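Local coordinates for protein globin (Bacillus anthracis, PDB 5V3T) that binds heme as a group II truncated hemoglobin, here with cyanide in its ligand pocket, and probably takes part in oxygen binding or transport, at residues Glu15-Ile20 against Thr101-His106; Ile20-Phe25 against Arg48-Phe53; Ser27-His32 against Pro37-Asp42; Gln56-Pro61 against Glu109-Arg114. All blocks are in the same frame, centred on the assembly; numbering follows the deposited sequence.

Overall arrangement
Helix 14-31 runs through contacts 1, 2 and 3, helix 44-57 through contacts 2 and 4, and helix 105-122 through contacts 1 and 4, so the set samples the two-over-two helical sandwich of a truncated globin. Contact 2 lies deepest, about 8 Å from the chain centre, and combines apolar packing with a salt bridge at its outer margin. Contact 4, at about 10 Å, is apolar with a long, at most weak arginine-tyrosine approach. Contacts 1 and 3, at about 13 Å, are methyl and sulfur packing and a CH-pi contact beside the heme, respectively. Contacts 1, 3 and 4 have no hydrogen bond across them. Contacts 3 and 4 lie on opposite sides of the chain centre.

Contact 1: Glu15-Ile20 against Thr101-His106; sequences EQCIEI and TGVHGH. With SO4 (sulfate ion), chain F.
With chi1 at 58°, Thr101 tucks OG1 between its own backbone N and carbonyl carbon and presents CG2 to Ile20, whose branch methyl CG2 lies on the far side of CB from the Ile20 nitrogen. Ile20 CG2 and Thr101 CG2 meet at 3.8 Å, and because the two side chains slide past each other in opposite directions the touch is alongside rather than end-on. Thr101 CG2 also lies 3.9 Å from Ile20 O. One turn earlier on helix 14-31, Cys17 rests its sulfur against one branch of Val103, a looser contact with Cys17 SG and Val103 CG2 4.1 Å apart. The corner bearing Thr101 and Val103 is shaped by a Schellman motif: Gly102, at positive phi just after helix 84-101, forms it, and Val103 then directs CB back toward helix 14-31. Further along, His104 ND1 and Gly105 N both donate to O4 of a sulfate probably drawn from the crystallisation liquor. The bond from Gly105 N to SO4 O4 is 3.2 Å and nearly straight (169°), that from His104 ND1 to SO4 O4 3.1 Å and bent (136°). Thr101 OG1 is bonded back to Ala97 O within its own helix. With no hydrogen bond between them and 140 Å² buried, the two segments are joined by van der Waals contact, so the joint should depend on shape fit rather than on directed bonds.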
# COMPACT_ATOMS: atom_id res chain seq x y z
N GLU A 15 -13.58 -9.89 19.05
CA GLU A 15 -12.15 -10.10 18.87
C GLU A 15 -11.81 -11.53 18.45
O GLU A 15 -11.01 -11.74 17.55
CB GLU A 15 -11.42 -9.73 20.16
CG GLU A 15 -9.94 -10.00 20.14
CD GLU A 15 -9.27 -9.56 21.43
OE1 GLU A 15 -9.99 -9.15 22.36
OE2 GLU A 15 -8.02 -9.60 21.51
N GLN A 16 -12.45 -12.51 19.10
CA GLN A 16 -12.19 -13.93 18.81
C GLN A 16 -12.54 -14.31 17.38
O GLN A 16 -11.85 -15.12 16.77
CB GLN A 16 -12.95 -14.81 19.81
CG GLN A 16 -12.41 -14.71 21.23
CD GLN A 16 -13.29 -15.41 22.25
OE1 GLN A 16 -14.52 -15.35 22.18
NE2 GLN A 16 -12.67 -16.09 23.20
N CYS A 17 -13.61 -13.72 16.84
CA CYS A 17 -13.97 -14.00 15.46
C CYS A 17 -13.03 -13.31 14.48
O CYS A 17 -12.59 -13.93 13.52
CB CYS A 17 -15.41 -13.58 15.16
SG CYS A 17 -15.90 -13.87 13.43
N ILE A 18 -12.69 -12.04 14.73
CA ILE A 18 -11.77 -11.32 13.85
C ILE A 18 -10.39 -11.99 13.79
O ILE A 18 -9.79 -12.09 12.72
CB ILE A 18 -11.63 -9.84 14.30
CG1 ILE A 18 -12.97 -9.12 14.11
CG2 ILE A 18 -10.50 -9.13 13.54
CD1 ILE A 18 -13.48 -9.15 12.68
N GLU A 19 -9.91 -12.48 14.94
CA GLU A 19 -8.63 -13.20 14.99
C GLU A 19 -8.65 -14.36 13.99
O GLU A 19 -7.79 -14.48 13.13
CB GLU A 19 -8.34 -13.73 16.40
CG GLU A 19 -8.01 -12.67 17.42
CD GLU A 19 -6.62 -12.06 17.24
OE1 GLU A 19 -5.68 -12.82 16.89
OE2 GLU A 19 -6.48 -10.84 17.44
N ILE A 20 -9.68 -15.19 14.10
CA ILE A 20 -9.78 -16.39 13.28
C ILE A 20 -10.07 -16.07 11.82
O ILE A 20 -9.52 -16.72 10.92
CB ILE A 20 -10.88 -17.33 13.81
CG1 ILE A 20 -10.57 -17.74 15.25
CG2 ILE A 20 -11.01 -18.55 12.93
CD1 ILE A 20 -11.70 -18.49 15.91
N THR A 101 -15.22 -19.57 8.82
CA THR A 101 -15.32 -19.06 10.17
C THR A 101 -16.76 -18.98 10.65
O THR A 101 -17.01 -18.59 11.79
CB THR A 101 -14.66 -17.67 10.29
OG1 THR A 101 -15.28 -16.78 9.37
CG2 THR A 101 -13.19 -17.77 9.95
N GLY A 102 -17.70 -19.34 9.78
CA GLY A 102 -19.11 -19.42 10.16
C GLY A 102 -19.84 -18.08 10.23
O GLY A 102 -20.77 -17.90 11.01
N VAL A 103 -19.41 -17.15 9.40
CA VAL A 103 -20.03 -15.82 9.34
C VAL A 103 -21.19 -15.81 8.33
O VAL A 103 -20.99 -16.02 7.13
CB VAL A 103 -18.99 -14.75 8.98
CG1 VAL A 103 -19.66 -13.38 8.90
CG2 VAL A 103 -17.86 -14.77 10.00
N HIS A 104 -22.41 -15.62 8.83
CA HIS A 104 -23.58 -15.70 7.97
C HIS A 104 -24.63 -14.65 8.32
O HIS A 104 -24.42 -13.85 9.23
CB HIS A 104 -24.18 -17.10 8.03
CG HIS A 104 -23.29 -18.16 7.46
ND1 HIS A 104 -23.10 -18.32 6.11
CD2 HIS A 104 -22.50 -19.09 8.06
CE1 HIS A 104 -22.26 -19.32 5.89
NE2 HIS A 104 -21.88 -19.80 7.06
N GLY A 105 -25.74 -14.65 7.59
CA GLY A 105 -26.85 -13.77 7.89
C GLY A 105 -26.61 -12.30 7.60
O GLY A 105 -25.80 -11.96 6.73
N HIS A 106 -27.32 -11.43 8.31
CA HIS A 106 -27.27 -10.01 8.02
C HIS A 106 -25.90 -9.42 8.31
O HIS A 106 -25.46 -8.54 7.60
CB HIS A 106 -28.33 -9.23 8.81
CG HIS A 106 -29.73 -9.51 8.37
ND1 HIS A 106 -30.21 -9.14 7.13
CD2 HIS A 106 -30.77 -10.10 9.02
CE1 HIS A 106 -31.48 -9.51 7.03
NE2 HIS A 106 -31.84 -10.09 8.16
S SO4 F . -26.91 -17.15 5.01
O1 SO4 F . -27.76 -15.98 4.88
O2 SO4 F . -27.28 -17.86 6.23
O3 SO4 F . -27.09 -18.05 3.88
O4 SO4 F . -25.53 -16.71 5.13

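Contact 2: Ile20-Phe25 against Arg48-Phe53; sequences ILVDTF and RKQKQF. With HEM (protoporphyrin IX containing Fe), chain C.
Val22 points its CB at segment 48-53 of helix 44-57 and packs at a slant on the bases of Gln50 and Lys51. Its CB is 3.7 Å from Lys51 CG, and its CG1 is 3.9 Å from Gln50 CB; CG1 reaches that place because chi1 of 172° sets it opposite the backbone N. The alpha carbons of Val22 and Lys51 are the nearest pair, 6.4 Å apart. Next, Asp23 supplies the charge. Lys51 runs extended beyond CG, past the valine, and crosses the aspartate at about a right angle, so that Lys51 NZ bonds to Asp23 OD1 at 2.8 Å. The ammonium meets this oxygen on its syn side, 32° out of the carboxylate plane, and also forms a salt bridge with Glu19, so two acids flank it and would probably stabilise its positive charge. Thr24 turns back on its own helix, its OG1 joining its N on Ile20 O from opposite faces of that carbonyl. Phe25 points its CB toward the second helix but meets Trp90 edge-to-face. On the other helix, Gln50 bends at chi2 and gives NE2 to Tyr26 OH, beside the bound cyanide, while Lys49 NZ bridges both heme propionates, bonding to HEM O2A at 3.0 Å and HEM O1D at 3.1 Å. The two segments run roughly antiparallel, at 139°, with axes 9.5 Å apart. Helix 84-101 packs on the first through Leu21 and Phe25, helix 63-68 on the second through Arg48, Lys49 and Gln52.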
# COMPACT_ATOMS: atom_id res chain seq x y z
N ILE A 20 -9.68 -15.19 14.10
CA ILE A 20 -9.78 -16.39 13.28
C ILE A 20 -10.07 -16.07 11.82
O ILE A 20 -9.52 -16.72 10.92
CB ILE A 20 -10.88 -17.33 13.81
CG1 ILE A 20 -10.57 -17.74 15.25
CG2 ILE A 20 -11.01 -18.55 12.93
CD1 ILE A 20 -11.70 -18.49 15.91
N LEU A 21 -10.92 -15.08 11.58
CA LEU A 21 -11.27 -14.70 10.21
C LEU A 21 -10.04 -14.24 9.46
O LEU A 21 -9.77 -14.70 8.35
CB LEU A 21 -12.36 -13.62 10.21
CG LEU A 21 -12.82 -13.05 8.86
CD1 LEU A 21 -13.53 -14.10 8.02
CD2 LEU A 21 -13.74 -11.85 9.08
N VAL A 22 -9.26 -13.36 10.09
CA VAL A 22 -8.12 -12.76 9.42
C VAL A 22 -6.98 -13.76 9.24
O VAL A 22 -6.35 -13.82 8.18
CB VAL A 22 -7.63 -11.52 10.19
CG1 VAL A 22 -6.31 -10.98 9.63
CG2 VAL A 22 -8.71 -10.45 10.13
N ASP A 23 -6.74 -14.59 10.26
CA ASP A 23 -5.73 -15.64 10.13
C ASP A 23 -6.12 -16.59 8.99
O ASP A 23 -5.28 -16.98 8.17
CB ASP A 23 -5.56 -16.39 11.45
CG ASP A 23 -4.79 -15.58 12.48
OD1 ASP A 23 -4.14 -14.59 12.10
OD2 ASP A 23 -4.83 -15.93 13.67
N THR A 24 -7.40 -16.94 8.94
CA THR A 24 -7.91 -17.80 7.87
C THR A 24 -7.82 -17.09 6.51
O THR A 24 -7.39 -17.68 5.52
CB THR A 24 -9.37 -18.23 8.14
OG1 THR A 24 -9.40 -18.97 9.37
CG2 THR A 24 -9.92 -19.09 7.00
N PHE A 25 -8.24 -15.83 6.48
CA PHE A 25 -8.18 -15.03 5.26
C PHE A 25 -6.80 -15.06 4.62
O PHE A 25 -6.66 -15.42 3.44
CB PHE A 25 -8.58 -13.57 5.54
CG PHE A 25 -8.42 -12.67 4.35
CD1 PHE A 25 -9.14 -12.89 3.18
CD2 PHE A 25 -7.53 -11.61 4.38
CE1 PHE A 25 -9.01 -12.06 2.09
CE2 PHE A 25 -7.37 -10.78 3.28
CZ PHE A 25 -8.11 -11.02 2.13
N ARG A 48 -1.74 -8.86 11.60
CA ARG A 48 -1.89 -8.12 12.85
C ARG A 48 -2.58 -6.79 12.56
O ARG A 48 -3.53 -6.41 13.24
CB ARG A 48 -0.54 -7.87 13.52
CG ARG A 48 -0.66 -7.30 14.93
CD ARG A 48 0.70 -6.89 15.49
NE ARG A 48 1.27 -5.74 14.80
CZ ARG A 48 1.09 -4.48 15.18
NH1 ARG A 48 1.65 -3.49 14.49
NH2 ARG A 48 0.35 -4.20 16.24
N LYS A 49 -2.09 -6.11 11.53
CA LYS A 49 -2.62 -4.80 11.16
C LYS A 49 -4.05 -4.90 10.67
O LYS A 49 -4.88 -4.03 10.98
CB LYS A 49 -1.73 -4.13 10.11
CG LYS A 49 -0.43 -3.56 10.70
CD LYS A 49 0.42 -2.79 9.68
CE LYS A 49 1.06 -3.71 8.65
NZ LYS A 49 2.10 -3.02 7.82
N GLN A 50 -4.36 -5.95 9.92
CA GLN A 50 -5.70 -6.14 9.38
C GLN A 50 -6.71 -6.39 10.50
O GLN A 50 -7.86 -5.96 10.42
CB GLN A 50 -5.73 -7.30 8.38
CG GLN A 50 -7.09 -7.51 7.71
CD GLN A 50 -7.42 -6.40 6.73
OE1 GLN A 50 -8.00 -5.37 7.08
NE2 GLN A 50 -7.03 -6.60 5.49
N LYS A 51 -6.28 -7.11 11.54
CA LYS A 51 -7.16 -7.35 12.69
C LYS A 51 -7.47 -6.04 13.39
O LYS A 51 -8.61 -5.80 13.79
CB LYS A 51 -6.52 -8.32 13.67
CG LYS A 51 -6.37 -9.71 13.10
CD LYS A 51 -5.49 -10.55 13.98
CE LYS A 51 -5.25 -11.90 13.38
NZ LYS A 51 -4.20 -12.62 14.14
N GLN A 52 -6.46 -5.18 13.51
CA GLN A 52 -6.69 -3.85 14.07
C GLN A 52 -7.64 -3.06 13.17
O GLN A 52 -8.56 -2.43 13.67
CB GLN A 52 -5.39 -3.09 14.24
CG GLN A 52 -4.49 -3.62 15.33
CD GLN A 52 -3.20 -2.86 15.37
OE1 GLN A 52 -2.59 -2.60 14.32
NE2 GLN A 52 -2.78 -2.45 16.57
N PHE A 53 -7.40 -3.10 11.86
CA PHE A 53 -8.25 -2.33 10.95
C PHE A 53 -9.71 -2.79 10.95
O PHE A 53 -10.62 -1.98 11.14
CB PHE A 53 -7.73 -2.34 9.51
CG PHE A 53 -8.59 -1.54 8.59
CD1 PHE A 53 -8.51 -0.16 8.57
CD2 PHE A 53 -9.54 -2.15 7.80
CE1 PHE A 53 -9.34 0.59 7.75
CE2 PHE A 53 -10.37 -1.41 6.97
CZ PHE A 53 -10.27 -0.04 6.96
CHA HEM C . -1.87 -3.35 3.07
CHB HEM C . -2.94 -5.61 -1.21
CHC HEM C . -7.64 -4.50 -0.49
CHD HEM C . -6.75 -3.10 4.11
C1A HEM C . -1.77 -4.05 1.86
C2A HEM C . -0.53 -4.54 1.27
C3A HEM C . -0.82 -5.15 0.11
C4A HEM C . -2.26 -5.09 -0.10
CMA HEM C . 0.19 -5.82 -0.85
CAA HEM C . 0.87 -4.38 1.90
CBA HEM C . 0.92 -5.16 3.21
CGA HEM C . 1.81 -4.47 4.20
O1A HEM C . 2.61 -3.59 3.78
O2A HEM C . 1.74 -4.79 5.42
C1B HEM C . -4.30 -5.48 -1.40
C2B HEM C . -5.06 -5.92 -2.55
C3B HEM C . -6.35 -5.59 -2.36
C4B HEM C . -6.46 -4.94 -1.06
CMB HEM C . -4.49 -6.62 -3.81
CAB HEM C . -7.52 -5.87 -3.32
CBB HEM C . -8.53 -5.00 -3.44
C1C HEM C . -7.81 -4.15 0.82
C2C HEM C . -9.08 -4.06 1.52
C3C HEM C . -8.84 -3.69 2.78
C4C HEM C . -7.40 -3.51 2.94
CMC HEM C . -10.49 -4.35 0.94
CAC HEM C . -9.94 -3.47 3.84
CBC HEM C . -9.68 -3.86 5.08
C1D HEM C . -5.36 -3.05 4.24
C2D HEM C . -4.68 -2.63 5.44
C3D HEM C . -3.18 -2.69 5.14
C4D HEM C . -3.07 -3.15 3.76
CMD HEM C . -5.34 -2.20 6.77
CAD HEM C . -2.04 -2.34 6.11
CBD HEM C . -1.48 -0.98 5.71
CGD HEM C . -0.54 -0.45 6.76
O1D HEM C . 0.69 -0.54 6.53
O2D HEM C . -1.01 0.04 7.82
NA HEM C . -2.80 -4.41 0.99
NB HEM C . -5.20 -4.90 -0.51
NC HEM C . -6.80 -3.82 1.72
ND HEM C . -4.37 -3.34 3.26
FE HEM C . -4.81 -4.26 1.44

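Contact 3: Ser27-His32 against Pro37-Asp42; sequences SYVSKH and PIFPDD. With HEM (protoporphyrin IX containing Fe), chain C.
Ser27 O is gripped twice: Ser30 OG donates to it at 2.8 Å, tilted 29° from the carbonyl plane, and Lys31 N adds a weak backbone bond. These bonds tie together the last turn of helix 14-31, from which Val29 faces the loop leading to helix 44-57. The loop carries Phe39, which is consistent with the CD1 phenylalanine of the globin fold, packed against the heme and here also touching the cyanide. Val29 CG1 stands over one face of the ring as a CH-pi contact, 3.8 Å from the Phe39 centroid and 27° off the ring normal. The methyl is displaced toward the rim, and its closest ring atom, Phe39 CE2, is 3.5 Å from Val29 CG1. A chi1 of 171° places that methyl opposite the valine nitrogen, and the two side chains cross at about a right angle. Over the opposite face lies the heme methyl CMA, so the ring is held between valine and cofactor; Phe39 CZ approaches HEM CHB at 3.6 Å. Beyond the helix, His32 O, hydrogen-bonded with Ser36 OG, also lies 4.2 Å from Pro37 CD, a slight contact, while the His32 imidazole is held by Asp34 N through ND1. Pro40 packs on Leu117 of the second subunit. Ile38 O accepts a hydrogen bond from His121 NE2 of that subunit and lies 3.3 Å from HEM CMA.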
# COMPACT_ATOMS: atom_id res chain seq x y z
N SER A 27 -4.41 -17.05 5.12
CA SER A 27 -4.08 -18.40 4.69
C SER A 27 -4.48 -18.54 3.22
O SER A 27 -3.69 -19.02 2.41
CB SER A 27 -4.78 -19.45 5.57
OG SER A 27 -4.38 -20.77 5.22
N TYR A 28 -5.69 -18.09 2.87
CA TYR A 28 -6.14 -18.18 1.48
C TYR A 28 -5.32 -17.25 0.59
O TYR A 28 -4.91 -17.63 -0.51
CB TYR A 28 -7.64 -17.88 1.35
CG TYR A 28 -8.53 -19.04 1.77
CD1 TYR A 28 -8.56 -20.21 1.03
CD2 TYR A 28 -9.33 -18.96 2.90
CE1 TYR A 28 -9.35 -21.28 1.41
CE2 TYR A 28 -10.13 -20.03 3.29
CZ TYR A 28 -10.15 -21.18 2.53
OH TYR A 28 -10.93 -22.24 2.91
N VAL A 29 -5.05 -16.04 1.08
CA VAL A 29 -4.23 -15.09 0.32
C VAL A 29 -2.86 -15.69 -0.05
O VAL A 29 -2.43 -15.63 -1.20
CB VAL A 29 -4.00 -13.79 1.12
CG1 VAL A 29 -2.96 -12.90 0.40
CG2 VAL A 29 -5.33 -13.06 1.31
N SER A 30 -2.21 -16.31 0.93
CA SER A 30 -0.88 -16.86 0.73
C SER A 30 -0.86 -17.97 -0.33
O SER A 30 0.18 -18.24 -0.92
CB SER A 30 -0.32 -17.40 2.05
OG SER A 30 -0.92 -18.64 2.38
N LYS A 31 -2.01 -18.61 -0.55
CA LYS A 31 -2.10 -19.69 -1.54
C LYS A 31 -2.65 -19.23 -2.89
O LYS A 31 -2.63 -19.98 -3.85
CB LYS A 31 -2.98 -20.82 -1.01
CG LYS A 31 -2.55 -21.44 0.32
CD LYS A 31 -3.59 -22.46 0.79
CE LYS A 31 -3.31 -22.96 2.21
NZ LYS A 31 -1.96 -23.57 2.34
N HIS A 32 -3.14 -18.00 -2.95
CA HIS A 32 -3.76 -17.48 -4.17
C HIS A 32 -2.70 -16.88 -5.07
O HIS A 32 -1.98 -15.97 -4.66
CB HIS A 32 -4.82 -16.42 -3.85
CG HIS A 32 -5.85 -16.24 -4.92
ND1 HIS A 32 -5.52 -15.90 -6.22
CD2 HIS A 32 -7.20 -16.35 -4.89
CE1 HIS A 32 -6.62 -15.82 -6.94
NE2 HIS A 32 -7.65 -16.09 -6.16
N PRO A 37 2.06 -13.05 -4.66
CA PRO A 37 3.29 -12.37 -5.08
C PRO A 37 3.44 -10.91 -4.62
O PRO A 37 4.57 -10.45 -4.47
CB PRO A 37 3.21 -12.41 -6.61
CG PRO A 37 2.39 -13.60 -6.90
CD PRO A 37 1.35 -13.62 -5.82
N ILE A 38 2.34 -10.19 -4.38
CA ILE A 38 2.49 -8.77 -4.09
C ILE A 38 2.48 -8.51 -2.59
O ILE A 38 2.77 -7.40 -2.15
CB ILE A 38 1.40 -7.92 -4.77
CG1 ILE A 38 0.00 -8.34 -4.33
CG2 ILE A 38 1.50 -8.06 -6.26
CD1 ILE A 38 -1.09 -7.62 -5.10
N PHE A 39 2.19 -9.55 -1.82
CA PHE A 39 2.27 -9.46 -0.37
C PHE A 39 3.67 -9.76 0.17
O PHE A 39 4.44 -10.45 -0.48
CB PHE A 39 1.27 -10.41 0.26
CG PHE A 39 -0.13 -9.91 0.18
CD1 PHE A 39 -0.60 -9.04 1.13
CD2 PHE A 39 -0.95 -10.27 -0.87
CE1 PHE A 39 -1.86 -8.57 1.06
CE2 PHE A 39 -2.22 -9.79 -0.96
CZ PHE A 39 -2.69 -8.94 0.00
N PRO A 40 3.98 -9.24 1.37
CA PRO A 40 5.24 -9.63 2.01
C PRO A 40 5.25 -11.14 2.22
O PRO A 40 4.19 -11.74 2.35
CB PRO A 40 5.22 -8.86 3.34
CG PRO A 40 4.29 -7.71 3.09
CD PRO A 40 3.25 -8.23 2.15
N ASP A 41 6.44 -11.74 2.22
CA ASP A 41 6.55 -13.19 2.36
C ASP A 41 5.98 -13.67 3.69
O ASP A 41 5.23 -14.65 3.76
CB ASP A 41 8.01 -13.59 2.20
CG ASP A 41 8.51 -13.38 0.78
OD1 ASP A 41 7.78 -13.76 -0.16
OD2 ASP A 41 9.61 -12.82 0.61
N ASP A 42 6.32 -12.95 4.75
CA ASP A 42 5.72 -13.19 6.06
C ASP A 42 4.51 -12.27 6.21
O ASP A 42 4.65 -11.04 6.17
CB ASP A 42 6.73 -12.95 7.18
CG ASP A 42 6.24 -13.46 8.52
OD1 ASP A 42 5.01 -13.54 8.71
OD2 ASP A 42 7.08 -13.80 9.38
CHA HEM C . -1.87 -3.35 3.07
CHB HEM C . -2.94 -5.61 -1.21
CHC HEM C . -7.64 -4.50 -0.49
CHD HEM C . -6.75 -3.10 4.11
C1A HEM C . -1.77 -4.05 1.86
C2A HEM C . -0.53 -4.54 1.27
C3A HEM C . -0.82 -5.15 0.11
C4A HEM C . -2.26 -5.09 -0.10
CMA HEM C . 0.19 -5.82 -0.85
CAA HEM C . 0.87 -4.38 1.90
CBA HEM C . 0.92 -5.16 3.21
CGA HEM C . 1.81 -4.47 4.20
O1A HEM C . 2.61 -3.59 3.78
O2A HEM C . 1.74 -4.79 5.42
C1B HEM C . -4.30 -5.48 -1.40
C2B HEM C . -5.06 -5.92 -2.55
C3B HEM C . -6.35 -5.59 -2.36
C4B HEM C . -6.46 -4.94 -1.06
CMB HEM C . -4.49 -6.62 -3.81
CAB HEM C . -7.52 -5.87 -3.32
CBB HEM C . -8.53 -5.00 -3.44
C1C HEM C . -7.81 -4.15 0.82
C2C HEM C . -9.08 -4.06 1.52
C3C HEM C . -8.84 -3.69 2.78
C4C HEM C . -7.40 -3.51 2.94
CMC HEM C . -10.49 -4.35 0.94
CAC HEM C . -9.94 -3.47 3.84
CBC HEM C . -9.68 -3.86 5.08
C1D HEM C . -5.36 -3.05 4.24
C2D HEM C . -4.68 -2.63 5.44
C3D HEM C . -3.18 -2.69 5.14
C4D HEM C . -3.07 -3.15 3.76
CMD HEM C . -5.34 -2.20 6.77
CAD HEM C . -2.04 -2.34 6.11
CBD HEM C . -1.48 -0.98 5.71
CGD HEM C . -0.54 -0.45 6.76
O1D HEM C . 0.69 -0.54 6.53
O2D HEM C . -1.01 0.04 7.82
NA HEM C . -2.80 -4.41 0.99
NB HEM C . -5.20 -4.90 -0.51
NC HEM C . -6.80 -3.82 1.72
ND HEM C . -4.37 -3.34 3.26
FE HEM C . -4.81 -4.26 1.44

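Contact 4: Gln56-Pro61 against Glu109-Arg114; sequences QYLGGP and EFVFER
Tyr57 lays the hydroxyl end of its ring beside the base of Arg114, with Tyr57 OH 3.2 Å from Arg114 CB. The tyrosine is in the last turn of helix 44-57, which a Schellman motif closes: Gly59, at positive phi, is the C-prime residue, and Gly60 N returns to Thr55 O. Chi1 of -175° sends the ring out from that end toward helix 105-122, where ring and arginine slide past each other in opposite directions. The extended arginine chain places Arg114 CZ above the ring, 14° off its normal, but at 5.8 Å from the Tyr57 centroid the pair is long, at most a weak cation-pi attraction; the guanidinium is nearly perpendicular to the ring (87°). Tyr57 OH and Arg114 O are close yet badly angled for a hydrogen bond; Thr118 OG1 bonds to both. The next residue, Leu58, brings its methyl end to Val111, crossing it at about a right angle. Pro8 and Phe9 of helix 8-11 also touch Leu58, and Met98 of helix 84-101 touches Val111, joining the end of helix 44-57 to both and to helix 105-122. The nearest apolar pair across the two segments is Leu58 CD2 to Val111 CG2, at 3.6 Å.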
# COMPACT_ATOMS: atom_id res chain seq x y z
N GLN A 56 -11.76 -1.81 14.10
CA GLN A 56 -12.21 -0.42 14.11
C GLN A 56 -13.21 -0.17 12.97
O GLN A 56 -14.13 0.63 13.11
CB GLN A 56 -11.00 0.52 14.03
CG GLN A 56 -11.01 1.47 12.87
CD GLN A 56 -9.91 2.50 12.96
OE1 GLN A 56 -9.18 2.56 13.95
NE2 GLN A 56 -9.76 3.30 11.91
N TYR A 57 -13.00 -0.86 11.86
CA TYR A 57 -13.82 -0.76 10.65
C TYR A 57 -15.26 -1.17 10.95
O TYR A 57 -16.21 -0.67 10.35
CB TYR A 57 -13.24 -1.68 9.58
CG TYR A 57 -13.82 -1.69 8.17
CD1 TYR A 57 -13.62 -0.63 7.29
CD2 TYR A 57 -14.56 -2.79 7.71
CE1 TYR A 57 -14.11 -0.66 5.99
CE2 TYR A 57 -15.07 -2.83 6.42
CZ TYR A 57 -14.84 -1.76 5.56
OH TYR A 57 -15.35 -1.80 4.28
N LEU A 58 -15.40 -2.14 11.86
CA LEU A 58 -16.71 -2.70 12.23
C LEU A 58 -17.30 -2.11 13.51
O LEU A 58 -18.29 -2.62 14.04
CB LEU A 58 -16.59 -4.22 12.37
CG LEU A 58 -16.19 -4.88 11.06
CD1 LEU A 58 -16.00 -6.37 11.25
CD2 LEU A 58 -17.25 -4.61 10.01
N GLY A 59 -16.71 -1.04 14.04
CA GLY A 59 -17.31 -0.37 15.18
C GLY A 59 -16.71 -0.78 16.52
O GLY A 59 -17.23 -0.40 17.58
N GLY A 60 -15.63 -1.55 16.47
CA GLY A 60 -14.87 -1.85 17.67
C GLY A 60 -13.97 -0.68 18.05
O GLY A 60 -14.13 0.42 17.51
N PRO A 61 -13.04 -0.90 18.99
CA PRO A 61 -12.07 0.12 19.40
C PRO A 61 -11.22 0.62 18.22
O PRO A 61 -10.98 -0.15 17.29
CB PRO A 61 -11.20 -0.62 20.43
CG PRO A 61 -12.10 -1.68 20.98
CD PRO A 61 -12.97 -2.11 19.83
N GLU A 109 -23.69 -10.14 5.30
CA GLU A 109 -24.00 -9.29 4.17
C GLU A 109 -23.55 -7.87 4.43
O GLU A 109 -23.01 -7.22 3.53
CB GLU A 109 -25.50 -9.34 3.84
CG GLU A 109 -26.07 -10.76 3.65
CD GLU A 109 -25.26 -11.64 2.69
OE1 GLU A 109 -24.61 -11.11 1.76
OE2 GLU A 109 -25.27 -12.88 2.85
N PHE A 110 -23.75 -7.38 5.65
CA PHE A 110 -23.28 -6.06 6.04
C PHE A 110 -21.77 -5.91 5.82
O PHE A 110 -21.30 -5.01 5.11
CB PHE A 110 -23.63 -5.77 7.50
CG PHE A 110 -23.25 -4.38 7.95
CD1 PHE A 110 -24.11 -3.31 7.73
CD2 PHE A 110 -22.05 -4.14 8.61
CE1 PHE A 110 -23.77 -2.03 8.15
CE2 PHE A 110 -21.71 -2.86 9.03
CZ PHE A 110 -22.57 -1.80 8.80
N VAL A 111 -21.00 -6.83 6.40
CA VAL A 111 -19.55 -6.73 6.36
C VAL A 111 -19.03 -6.96 4.93
O VAL A 111 -18.14 -6.23 4.46
CB VAL A 111 -18.88 -7.73 7.33
CG1 VAL A 111 -17.36 -7.76 7.12
CG2 VAL A 111 -19.22 -7.38 8.79
N PHE A 112 -19.60 -7.92 4.23
CA PHE A 112 -19.09 -8.22 2.90
C PHE A 112 -19.34 -7.07 1.94
O PHE A 112 -18.47 -6.72 1.14
CB PHE A 112 -19.70 -9.49 2.33
CG PHE A 112 -19.09 -9.88 1.02
CD1 PHE A 112 -17.94 -10.65 0.98
CD2 PHE A 112 -19.63 -9.43 -0.18
CE1 PHE A 112 -17.36 -10.99 -0.24
CE2 PHE A 112 -19.05 -9.77 -1.39
CZ PHE A 112 -17.91 -10.55 -1.41
N GLU A 113 -20.53 -6.47 2.01
CA GLU A 113 -20.86 -5.35 1.13
C GLU A 113 -19.99 -4.14 1.40
O GLU A 113 -19.62 -3.43 0.46
CB GLU A 113 -22.34 -5.00 1.23
CG GLU A 113 -23.21 -6.01 0.52
CD GLU A 113 -24.68 -5.83 0.80
OE1 GLU A 113 -25.10 -4.69 1.11
OE2 GLU A 113 -25.41 -6.84 0.74
N ARG A 114 -19.65 -3.88 2.67
CA ARG A 114 -18.70 -2.81 2.93
C ARG A 114 -17.33 -3.12 2.35
O ARG A 114 -16.70 -2.26 1.71
CB ARG A 114 -18.51 -2.52 4.42
CG ARG A 114 -19.60 -1.71 5.07
CD ARG A 114 -19.25 -1.52 6.53
NE ARG A 114 -20.05 -0.45 7.11
CZ ARG A 114 -19.58 0.77 7.36
NH1 ARG A 114 -18.31 1.04 7.09
NH2 ARG A 114 -20.37 1.69 7.88